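Local coordinates for VC0179-like protein (Escherichia coli, PDB 4XJ6) that probably joins GTP and ATP into a cyclic GMP-AMP dinucleotide, as a bacterial homologue of cyclic GMP-AMP synthase using magnesium-dependent nucleotidyltransferase chemistry, at residues D14-K19 with E391-R396; R42-E47 with K71-Y76; R49-D54 with R87-M92; E383-K388 with L401-S406. All blocks are in the same frame, centred on the assembly; numbering follows the deposited sequence.

Interaction 1 (D14-K19 with E391-R396); sequences DGLISK and EAFGKR
Leu-16 and Phe-393 meet where the start of the short helix 16-20, near the N-terminus, packs on the end of helix 382-393 in the C-terminal domain, a CH-pi contact between parts 372 residues apart. The leucine CD2 methyl sits over one face of the phenylalanine ring, 4.3 Å from its centroid and 20° off the ring normal, while CB of Ala-392 lies on the opposite face, so the ring lies between two aliphatic groups, both displaced toward its rim. With CG of Leu-16 trans to the backbone N (chi1 -175°), the branched end extends toward the ring. Phe-281 of helix 274-289 touches both residues, which keeps this side of the contact buried and apolar.

The other side is partly exposed, and polar-ended chains pass there without a hydrogen bond between the segments. Here Gly-394 takes a positive phi of 83°, easy for glycine, and turns the chain out of the helix toward Arg-396. Arg-396 NH1 donates to Arg-120 O, while Phe-393 O lies only near the guanidinium edge, in its plane. Arg-396 CB faces Lys-19 CB at 4.1 Å, and the lysine chain, bent at chi2, runs past the carbonyl with Lys-19 CE 3.4 Å from Arg-396 O.

Interaction 2 (R42-E47 with K71-Y76); sequences RDVFQE and KTNVRY
Glu-47 and Asn-73 carry the polar part of this contact between the long helix 24-57 and the turn that follows helix 62-69. A single carboxylate oxygen, Glu-47 OE1, accepts twice from the same residue: from Asn-73 ND2 at 2.8 Å, and from the backbone N of Asn-73 in a straighter but longer bond of 3.2 Å with an N-H...O angle of 170°. Both donors come on the syn side, yet from opposite faces of the carboxylate plane, each roughly a third of a right angle out of it. The carboxylate and amide planes stand 38° apart. Two donors on one oxygen would restrict rotation of the carboxylate and probably favour its charged form. Glutamate suits the place because its chain, extended beyond CG, is long enough to bridge from helix to turn.

Apolar contacts flank these bonds. Glu-47 CB lies against Thr-72 CG2 at 3.9 Å as the two side chains run antiparallel, one alongside the other, and Val-44 CG2 rests on Asn-73 CB, also at 3.9 Å.

Within the turn, Thr-72 organises the backbone. A chi1 of 71° tucks its OG1 back over its own backbone, where it accepts from Val-74 N in an ST turn and is also hydrogen-bonded to Leu-69 O, tying the turn to the end of helix 62-69. The 3-10 segment 73-76 then leads on to helix 79-90, with Asn-73 and Tyr-76 touching helix 149-166 and Val-74 packing on Arg-82 and Leu-85.

Interaction 3 (R49-D54 with R87-M92); sequences RQVAID and RLIFEM
Ile-89 points from helix 79-90 toward helix 24-57 and lays its CG2 methyl on the backbone of Ala-52, 3.8 Å from Ala-52 CA. The alanine CB bond does not aim at the isoleucine; it leaves along the flank of the approach, and its methyl comes to 4.1 Å from the same CG2. Val-51, also turned to the flank, offers CG1 to that methyl at 4.2 Å. One branch of the isoleucine thus does the touching for the whole pair of segments. Its first torsion explains this: CG2 stands trans to the Ile-89 N, while CG1 takes the position beside that N.

This is close helix-to-helix packing in an alpha-helical part of the protein, with the CA atoms of Ala-52 and Ile-89 only 5.9 Å apart. Alanine suits such an approach because its single methyl lets a beta-branched side chain settle directly on the helix backbone. Leu-69 of helix 62-69 touches both Val-51 and Ile-89, and Phe-100 of helix 94-102 packs on Ala-52, so the apolar surroundings continue into two further helices. Beside the methyl contacts, NH1 of Arg-97 is hydrogen-bonded to the carbonyl oxygens of both Ala-52 and Ile-89.

Interaction 4 (E383-K388 with L401-S406); sequences EEALRK and LLITSS
The C-terminal tail of the chain folds back on helix 382-393 just before strand 404-405 pairs antiparallel with strand 3-4 in a small two-stranded sheet. The contact comes from Ile-403, the residue that leads into the strand, directed at the turn of helix formed by Ala-385 and Leu-386. No hydrogen bond crosses between the segments, and their hold on each other is apolar.

The delta methyl of Ile-403 does the touching. CG1 stands trans to the carbonyl carbon (chi1 -59°), and the next torsion extends it (chi2 175°), so that CD1 is carried forward as the leading atom. It reaches Ala-385 CB at 3.8 Å and Leu-386 CB at 3.7 Å, resting between the bases of two successive side chains. A small alanine suits this place, since its short side chain leaves the helix surface accessible to the probing methyl. Leu-386 meets the methyl through CB and backbone, its own methyls lying just beyond contact.

Trp-3 of strand 3-4 touches both Ala-385 and Ile-403, joining helix, tail and N-terminal strand into one apolar patch, and Phe-5 also packs on Ile-403. Ile-403 O accepts a hydrogen bond from Arg-382 NH1 at the start of the same helix. Exposed on the helix, Arg-387 NH1 forms a salt bridge with Glu-383 OE2, one turn earlier. The closest approach between the segments is to backbone: Ile-403 CD1 lies 3.4 Å from Leu-386 N.

How the interactions relate
The contacts form two pairs at opposite ends of the molecule, with the centres of interactions 3 and 4 about 64 Å apart. Interactions 2 and 3 share helix 24-57, interactions 1 and 4 share helix 382-393, and within each pair the centres lie about 12 Å apart. Interactions 3 and 4 are buried and apolar, an isoleucine methyl resting on a helix backbone in each, whereas 1 and 2 are only partly buried. Of these, interaction 1 adds an aromatic face and interaction 2 alone has hydrogen bonds between its segments. Interactions 1 and 4 also touch directly, Asp-14 O lying 3.5 Å from Leu-402 CD1; 2 and 3 merely adjoin in sequence.

Interaction 1 (D14-K19 with E391-R396)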
# COMPACT_ATOMS: atom_id res chain seq x y z
N ASP A 14 0.68 16.80 20.66
CA ASP A 14 1.65 16.01 21.43
C ASP A 14 1.22 14.56 21.69
O ASP A 14 2.02 13.76 22.18
CB ASP A 14 1.95 16.70 22.76
CG ASP A 14 0.70 17.10 23.51
OD1 ASP A 14 -0.39 16.60 23.17
OD2 ASP A 14 0.81 17.93 24.44
N GLY A 15 -0.03 14.23 21.37
CA GLY A 15 -0.51 12.87 21.53
C GLY A 15 -0.05 11.95 20.41
O GLY A 15 0.60 12.40 19.46
N LEU A 16 -0.38 10.67 20.52
CA LEU A 16 0.10 9.67 19.57
C LEU A 16 -0.47 9.87 18.17
O LEU A 16 0.24 9.70 17.17
CB LEU A 16 -0.24 8.26 20.07
CG LEU A 16 0.30 7.10 19.23
CD1 LEU A 16 1.80 7.24 19.04
CD2 LEU A 16 -0.06 5.76 19.86
N ILE A 17 -1.75 10.23 18.08
CA ILE A 17 -2.39 10.48 16.80
C ILE A 17 -1.71 11.65 16.08
O ILE A 17 -1.60 11.67 14.86
CB ILE A 17 -3.90 10.76 16.96
CG1 ILE A 17 -4.56 10.95 15.59
CG2 ILE A 17 -4.15 11.96 17.88
CD1 ILE A 17 -6.04 11.24 15.67
N SER A 18 -1.24 12.61 16.86
CA SER A 18 -0.55 13.77 16.30
C SER A 18 0.83 13.40 15.78
O SER A 18 1.31 13.98 14.81
CB SER A 18 -0.45 14.87 17.35
OG SER A 18 -1.74 15.27 17.78
N LYS A 19 1.46 12.44 16.44
CA LYS A 19 2.77 11.95 16.02
C LYS A 19 2.65 11.09 14.77
O LYS A 19 3.59 10.98 13.99
CB LYS A 19 3.44 11.15 17.14
CG LYS A 19 3.65 11.93 18.42
CD LYS A 19 4.56 13.12 18.21
CE LYS A 19 4.80 13.86 19.51
NZ LYS A 19 5.74 15.00 19.33
N GLU A 391 7.21 1.11 24.75
CA GLU A 391 7.87 -0.11 24.30
C GLU A 391 7.00 -0.77 23.24
O GLU A 391 7.47 -1.57 22.44
CB GLU A 391 8.13 -1.07 25.46
CG GLU A 391 9.14 -0.56 26.47
CD GLU A 391 9.32 -1.51 27.63
OE1 GLU A 391 9.08 -2.72 27.45
OE2 GLU A 391 9.71 -1.05 28.73
N ALA A 392 5.72 -0.41 23.25
CA ALA A 392 4.75 -0.96 22.30
C ALA A 392 4.67 -0.11 21.03
O ALA A 392 4.70 -0.65 19.92
CB ALA A 392 3.39 -1.06 22.96
N PHE A 393 4.58 1.20 21.20
CA PHE A 393 4.36 2.10 20.07
C PHE A 393 5.61 2.88 19.68
O PHE A 393 5.58 3.69 18.76
CB PHE A 393 3.23 3.08 20.39
CG PHE A 393 1.95 2.42 20.82
CD1 PHE A 393 1.13 1.79 19.89
CD2 PHE A 393 1.56 2.42 22.15
CE1 PHE A 393 -0.04 1.18 20.28
CE2 PHE A 393 0.39 1.81 22.54
CZ PHE A 393 -0.42 1.19 21.60
N GLY A 394 6.71 2.63 20.38
CA GLY A 394 7.95 3.34 20.13
C GLY A 394 7.96 4.69 20.83
O GLY A 394 6.91 5.19 21.23
N LYS A 395 9.14 5.26 20.99
CA LYS A 395 9.27 6.58 21.60
C LYS A 395 8.85 7.66 20.62
O LYS A 395 9.65 8.15 19.83
CB LYS A 395 10.71 6.82 22.08
CG LYS A 395 10.94 8.18 22.72
CD LYS A 395 12.41 8.42 22.99
CE LYS A 395 12.67 9.88 23.35
NZ LYS A 395 14.13 10.16 23.50
N ARG A 396 7.57 8.02 20.67
CA ARG A 396 7.03 9.06 19.81
C ARG A 396 6.41 10.15 20.68
O ARG A 396 6.74 11.33 20.57
CB ARG A 396 5.99 8.50 18.85
CG ARG A 396 6.45 7.30 18.04
CD ARG A 396 5.98 7.42 16.60
NE ARG A 396 5.78 6.11 15.98
CZ ARG A 396 5.53 5.93 14.69
NH1 ARG A 396 5.46 6.97 13.88
NH2 ARG A 396 5.36 4.70 14.22

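Interaction 2 (R42-E47 with K71-Y76)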
# COMPACT_ATOMS: atom_id res chain seq x y z
N ARG A 42 2.51 9.18 -17.66
CA ARG A 42 1.72 9.72 -18.76
C ARG A 42 2.59 9.94 -19.98
O ARG A 42 2.23 9.55 -21.10
CB ARG A 42 1.05 11.04 -18.36
CG ARG A 42 -0.32 10.88 -17.73
CD ARG A 42 -1.04 12.22 -17.63
NE ARG A 42 -0.66 12.98 -16.44
CZ ARG A 42 -1.37 13.02 -15.33
NH1 ARG A 42 -2.52 12.36 -15.25
NH2 ARG A 42 -0.95 13.74 -14.29
N ASP A 43 3.74 10.57 -19.77
CA ASP A 43 4.72 10.80 -20.83
C ASP A 43 5.15 9.50 -21.49
O ASP A 43 5.13 9.38 -22.72
CB ASP A 43 5.94 11.53 -20.27
CG ASP A 43 5.66 12.98 -19.95
OD1 ASP A 43 4.68 13.53 -20.48
OD2 ASP A 43 6.44 13.58 -19.18
N VAL A 44 5.53 8.52 -20.67
CA VAL A 44 5.99 7.22 -21.17
C VAL A 44 4.93 6.55 -22.03
O VAL A 44 5.21 6.05 -23.12
CB VAL A 44 6.38 6.29 -20.00
CG1 VAL A 44 6.57 4.86 -20.50
CG2 VAL A 44 7.64 6.79 -19.30
N PHE A 45 3.70 6.53 -21.52
CA PHE A 45 2.58 5.95 -22.25
C PHE A 45 2.33 6.70 -23.56
O PHE A 45 2.05 6.09 -24.58
CB PHE A 45 1.31 5.95 -21.39
CG PHE A 45 1.08 4.67 -20.65
CD1 PHE A 45 1.84 4.34 -19.54
CD2 PHE A 45 0.09 3.79 -21.06
CE1 PHE A 45 1.62 3.15 -18.86
CE2 PHE A 45 -0.13 2.60 -20.39
CZ PHE A 45 0.64 2.28 -19.29
N GLN A 46 2.44 8.03 -23.52
CA GLN A 46 2.26 8.85 -24.71
C GLN A 46 3.35 8.55 -25.74
O GLN A 46 3.06 8.39 -26.93
CB GLN A 46 2.28 10.34 -24.36
CG GLN A 46 2.30 11.25 -25.58
CD GLN A 46 2.27 12.73 -25.21
OE1 GLN A 46 1.23 13.26 -24.82
NE2 GLN A 46 3.41 13.40 -25.36
N GLU A 47 4.59 8.49 -25.28
CA GLU A 47 5.73 8.18 -26.14
C GLU A 47 5.57 6.81 -26.78
O GLU A 47 5.86 6.62 -27.96
CB GLU A 47 7.04 8.25 -25.35
CG GLU A 47 7.43 9.65 -24.92
CD GLU A 47 8.67 9.67 -24.04
OE1 GLU A 47 8.90 8.68 -23.32
OE2 GLU A 47 9.42 10.67 -24.08
N LYS A 71 14.85 6.87 -28.21
CA LYS A 71 14.84 8.32 -28.20
C LYS A 71 13.88 8.79 -27.12
O LYS A 71 13.74 9.99 -26.87
CB LYS A 71 14.45 8.89 -29.56
CG LYS A 71 15.42 8.56 -30.68
CD LYS A 71 14.89 9.02 -32.02
CE LYS A 71 15.74 8.49 -33.16
NZ LYS A 71 14.98 8.41 -34.44
N THR A 72 13.21 7.83 -26.49
CA THR A 72 12.25 8.12 -25.43
C THR A 72 12.79 7.70 -24.06
O THR A 72 13.97 7.40 -23.92
CB THR A 72 10.91 7.41 -25.68
OG1 THR A 72 11.06 6.01 -25.47
CG2 THR A 72 10.44 7.66 -27.11
N ASN A 73 11.91 7.66 -23.07
CA ASN A 73 12.29 7.24 -21.72
C ASN A 73 12.65 5.77 -21.64
O ASN A 73 13.24 5.32 -20.66
CB ASN A 73 11.16 7.54 -20.73
CG ASN A 73 11.07 9.01 -20.37
OD1 ASN A 73 11.84 9.52 -19.56
ND2 ASN A 73 10.10 9.70 -20.96
N VAL A 74 12.30 5.02 -22.69
CA VAL A 74 12.62 3.60 -22.79
C VAL A 74 14.14 3.39 -22.80
O VAL A 74 14.63 2.29 -22.54
CB VAL A 74 11.96 2.97 -24.05
CG1 VAL A 74 12.23 1.47 -24.16
CG2 VAL A 74 10.46 3.22 -24.03
N ARG A 75 14.86 4.46 -23.10
CA ARG A 75 16.32 4.50 -22.98
C ARG A 75 16.85 3.86 -21.70
O ARG A 75 17.90 3.22 -21.70
CB ARG A 75 16.82 5.96 -23.02
CG ARG A 75 17.01 6.53 -24.41
CD ARG A 75 17.43 8.00 -24.36
NE ARG A 75 16.35 8.86 -23.88
CZ ARG A 75 16.41 9.59 -22.77
NH1 ARG A 75 17.50 9.56 -22.01
NH2 ARG A 75 15.37 10.34 -22.41
N TYR A 76 16.11 4.03 -20.60
CA TYR A 76 16.60 3.70 -19.27
C TYR A 76 16.34 2.25 -18.85
O TYR A 76 16.78 1.82 -17.79
CB TYR A 76 15.98 4.66 -18.25
CG TYR A 76 16.34 6.11 -18.51
CD1 TYR A 76 17.65 6.56 -18.34
CD2 TYR A 76 15.39 7.02 -18.95
CE1 TYR A 76 17.99 7.87 -18.59
CE2 TYR A 76 15.72 8.34 -19.20
CZ TYR A 76 17.03 8.76 -19.01
OH TYR A 76 17.36 10.07 -19.26

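Interaction 3 (R49-D54 with R87-M92)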
# COMPACT_ATOMS: atom_id res chain seq x y z
N ARG A 49 2.68 5.21 -27.17
CA ARG A 49 1.51 5.28 -28.04
C ARG A 49 1.87 5.84 -29.41
O ARG A 49 1.40 5.34 -30.43
CB ARG A 49 0.41 6.13 -27.40
CG ARG A 49 -0.41 5.40 -26.34
CD ARG A 49 -1.57 6.25 -25.88
NE ARG A 49 -1.14 7.47 -25.22
CZ ARG A 49 -1.91 8.54 -25.04
NH1 ARG A 49 -3.16 8.53 -25.50
NH2 ARG A 49 -1.43 9.61 -24.43
N GLN A 50 2.70 6.87 -29.42
CA GLN A 50 3.14 7.50 -30.65
C GLN A 50 3.87 6.50 -31.55
O GLN A 50 3.63 6.45 -32.76
CB GLN A 50 4.06 8.69 -30.36
CG GLN A 50 4.52 9.44 -31.59
CD GLN A 50 3.36 10.06 -32.36
OE1 GLN A 50 2.96 9.57 -33.42
NE2 GLN A 50 2.82 11.15 -31.83
N VAL A 51 4.75 5.71 -30.96
CA VAL A 51 5.49 4.69 -31.69
C VAL A 51 4.53 3.59 -32.13
O VAL A 51 4.64 3.08 -33.25
CB VAL A 51 6.64 4.10 -30.85
CG1 VAL A 51 7.34 2.98 -31.60
CG2 VAL A 51 7.64 5.19 -30.46
N ALA A 52 3.58 3.26 -31.27
CA ALA A 52 2.54 2.29 -31.59
C ALA A 52 1.72 2.75 -32.79
O ALA A 52 1.31 1.94 -33.62
CB ALA A 52 1.63 2.07 -30.38
N ILE A 53 1.50 4.06 -32.89
CA ILE A 53 0.83 4.63 -34.04
C ILE A 53 1.69 4.47 -35.29
O ILE A 53 1.24 3.93 -36.30
CB ILE A 53 0.52 6.13 -33.84
CG1 ILE A 53 -0.50 6.33 -32.72
CG2 ILE A 53 -0.01 6.75 -35.12
CD1 ILE A 53 -0.75 7.78 -32.36
N ASP A 54 2.94 4.91 -35.19
CA ASP A 54 3.87 4.91 -36.32
C ASP A 54 4.12 3.51 -36.89
O ASP A 54 4.42 3.37 -38.07
CB ASP A 54 5.20 5.54 -35.90
CG ASP A 54 5.04 6.99 -35.47
OD1 ASP A 54 4.03 7.62 -35.83
OD2 ASP A 54 5.94 7.50 -34.77
N ARG A 87 9.62 -5.30 -29.46
CA ARG A 87 8.89 -6.42 -30.04
C ARG A 87 7.40 -6.35 -29.72
O ARG A 87 6.57 -6.48 -30.62
CB ARG A 87 9.47 -7.75 -29.54
CG ARG A 87 10.85 -8.07 -30.08
CD ARG A 87 11.23 -9.51 -29.79
NE ARG A 87 11.35 -9.77 -28.36
CZ ARG A 87 12.48 -9.62 -27.67
NH1 ARG A 87 13.58 -9.19 -28.28
NH2 ARG A 87 12.51 -9.88 -26.37
N LEU A 88 7.08 -6.15 -28.45
CA LEU A 88 5.69 -6.09 -27.99
C LEU A 88 4.88 -5.02 -28.72
O LEU A 88 3.75 -5.27 -29.13
CB LEU A 88 5.64 -5.84 -26.49
CG LEU A 88 6.16 -6.97 -25.60
CD1 LEU A 88 6.28 -6.51 -24.16
CD2 LEU A 88 5.24 -8.18 -25.71
N ILE A 89 5.46 -3.83 -28.85
CA ILE A 89 4.80 -2.73 -29.55
C ILE A 89 4.70 -3.05 -31.04
O ILE A 89 3.72 -2.71 -31.71
CB ILE A 89 5.54 -1.40 -29.33
CG1 ILE A 89 5.41 -0.95 -27.88
CG2 ILE A 89 5.01 -0.30 -30.26
CD1 ILE A 89 6.15 0.33 -27.58
N PHE A 90 5.73 -3.72 -31.55
CA PHE A 90 5.77 -4.12 -32.96
C PHE A 90 4.67 -5.11 -33.31
O PHE A 90 4.02 -4.99 -34.35
CB PHE A 90 7.15 -4.71 -33.28
CG PHE A 90 7.28 -5.22 -34.69
CD1 PHE A 90 7.66 -4.37 -35.72
CD2 PHE A 90 7.05 -6.56 -34.98
CE1 PHE A 90 7.79 -4.85 -37.01
CE2 PHE A 90 7.18 -7.04 -36.26
CZ PHE A 90 7.55 -6.18 -37.28
N GLU A 91 4.44 -6.08 -32.43
CA GLU A 91 3.58 -7.21 -32.77
C GLU A 91 2.28 -7.29 -31.98
O GLU A 91 1.67 -8.36 -31.89
CB GLU A 91 4.36 -8.52 -32.60
CG GLU A 91 4.69 -8.89 -31.17
CD GLU A 91 5.74 -9.97 -31.06
OE1 GLU A 91 5.37 -11.15 -30.87
OE2 GLU A 91 6.94 -9.65 -31.17
N MET A 92 1.83 -6.18 -31.41
CA MET A 92 0.55 -6.16 -30.71
C MET A 92 -0.60 -6.14 -31.73
O MET A 92 -0.55 -5.41 -32.71
CB MET A 92 0.46 -4.97 -29.75
CG MET A 92 0.58 -3.61 -30.41
SD MET A 92 0.73 -2.28 -29.19
CE MET A 92 -0.70 -2.59 -28.17

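Interaction 4 (E383-K388 with L401-S406)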
# COMPACT_ATOMS: atom_id res chain seq x y z
N GLU A 383 6.31 8.74 34.69
CA GLU A 383 7.35 8.64 33.67
C GLU A 383 7.61 7.18 33.34
O GLU A 383 8.02 6.85 32.23
CB GLU A 383 8.64 9.33 34.13
CG GLU A 383 9.45 8.54 35.16
CD GLU A 383 10.87 9.05 35.28
OE1 GLU A 383 11.17 10.11 34.69
OE2 GLU A 383 11.69 8.39 35.96
N GLU A 384 7.36 6.31 34.31
CA GLU A 384 7.54 4.88 34.13
C GLU A 384 6.47 4.32 33.21
O GLU A 384 6.72 3.42 32.40
CB GLU A 384 7.52 4.16 35.47
CG GLU A 384 7.61 2.65 35.36
CD GLU A 384 7.42 1.95 36.69
OE1 GLU A 384 7.61 2.60 37.74
OE2 GLU A 384 7.08 0.75 36.68
N ALA A 385 5.26 4.87 33.33
CA ALA A 385 4.14 4.46 32.49
C ALA A 385 4.41 4.79 31.03
O ALA A 385 4.11 4.00 30.14
CB ALA A 385 2.86 5.12 32.97
N LEU A 386 4.97 5.97 30.80
CA LEU A 386 5.26 6.43 29.45
C LEU A 386 6.31 5.56 28.77
O LEU A 386 6.11 5.10 27.65
CB LEU A 386 5.73 7.89 29.46
CG LEU A 386 6.23 8.43 28.12
CD1 LEU A 386 5.12 8.43 27.08
CD2 LEU A 386 6.81 9.82 28.29
N ARG A 387 7.42 5.35 29.46
CA ARG A 387 8.50 4.50 28.96
C ARG A 387 8.02 3.08 28.67
O ARG A 387 8.53 2.40 27.78
CB ARG A 387 9.66 4.45 29.94
CG ARG A 387 10.46 5.74 30.06
CD ARG A 387 11.78 5.48 30.77
NE ARG A 387 11.58 4.73 32.01
CZ ARG A 387 11.44 5.29 33.20
NH1 ARG A 387 11.48 6.61 33.32
NH2 ARG A 387 11.26 4.54 34.28
N LYS A 388 7.04 2.62 29.44
CA LYS A 388 6.55 1.25 29.31
C LYS A 388 5.66 1.10 28.09
O LYS A 388 5.85 0.19 27.28
CB LYS A 388 5.80 0.83 30.57
CG LYS A 388 5.70 -0.67 30.72
CD LYS A 388 7.10 -1.27 30.80
CE LYS A 388 7.08 -2.76 30.52
NZ LYS A 388 8.42 -3.39 30.72
N LEU A 401 3.16 14.05 31.00
CA LEU A 401 2.07 14.79 31.63
C LEU A 401 0.72 14.52 30.98
O LEU A 401 -0.32 14.93 31.50
CB LEU A 401 2.36 16.29 31.60
CG LEU A 401 3.54 16.77 32.45
CD1 LEU A 401 3.62 18.29 32.46
CD2 LEU A 401 3.45 16.22 33.86
N LEU A 402 0.73 13.84 29.84
CA LEU A 402 -0.50 13.45 29.16
C LEU A 402 -1.15 12.28 29.89
O LEU A 402 -2.37 12.10 29.82
CB LEU A 402 -0.21 13.07 27.71
CG LEU A 402 0.31 14.17 26.80
CD1 LEU A 402 0.64 13.60 25.42
CD2 LEU A 402 -0.71 15.30 26.69
N ILE A 403 -0.34 11.50 30.59
CA ILE A 403 -0.82 10.35 31.35
C ILE A 403 -1.52 10.81 32.62
O ILE A 403 -0.93 11.51 33.44
CB ILE A 403 0.33 9.40 31.71
CG1 ILE A 403 1.02 8.90 30.43
CG2 ILE A 403 -0.18 8.23 32.53
CD1 ILE A 403 2.24 8.06 30.70
N THR A 404 -2.78 10.44 32.78
CA THR A 404 -3.56 10.87 33.93
C THR A 404 -4.10 9.69 34.72
O THR A 404 -4.41 8.64 34.16
CB THR A 404 -4.73 11.78 33.51
OG1 THR A 404 -5.56 11.08 32.57
CG2 THR A 404 -4.21 13.05 32.86
N SER A 405 -4.22 9.87 36.04
CA SER A 405 -4.74 8.83 36.91
C SER A 405 -6.20 8.53 36.59
O SER A 405 -7.00 9.45 36.39
CB SER A 405 -4.59 9.24 38.38
OG SER A 405 -4.99 8.19 39.25
N SER A 406 -6.54 7.25 36.53
CA SER A 406 -7.90 6.83 36.23
C SER A 406 -8.80 6.93 37.46
O SER A 406 -9.61 7.85 37.58
CB SER A 406 -7.92 5.41 35.68
OG SER A 406 -9.24 4.96 35.45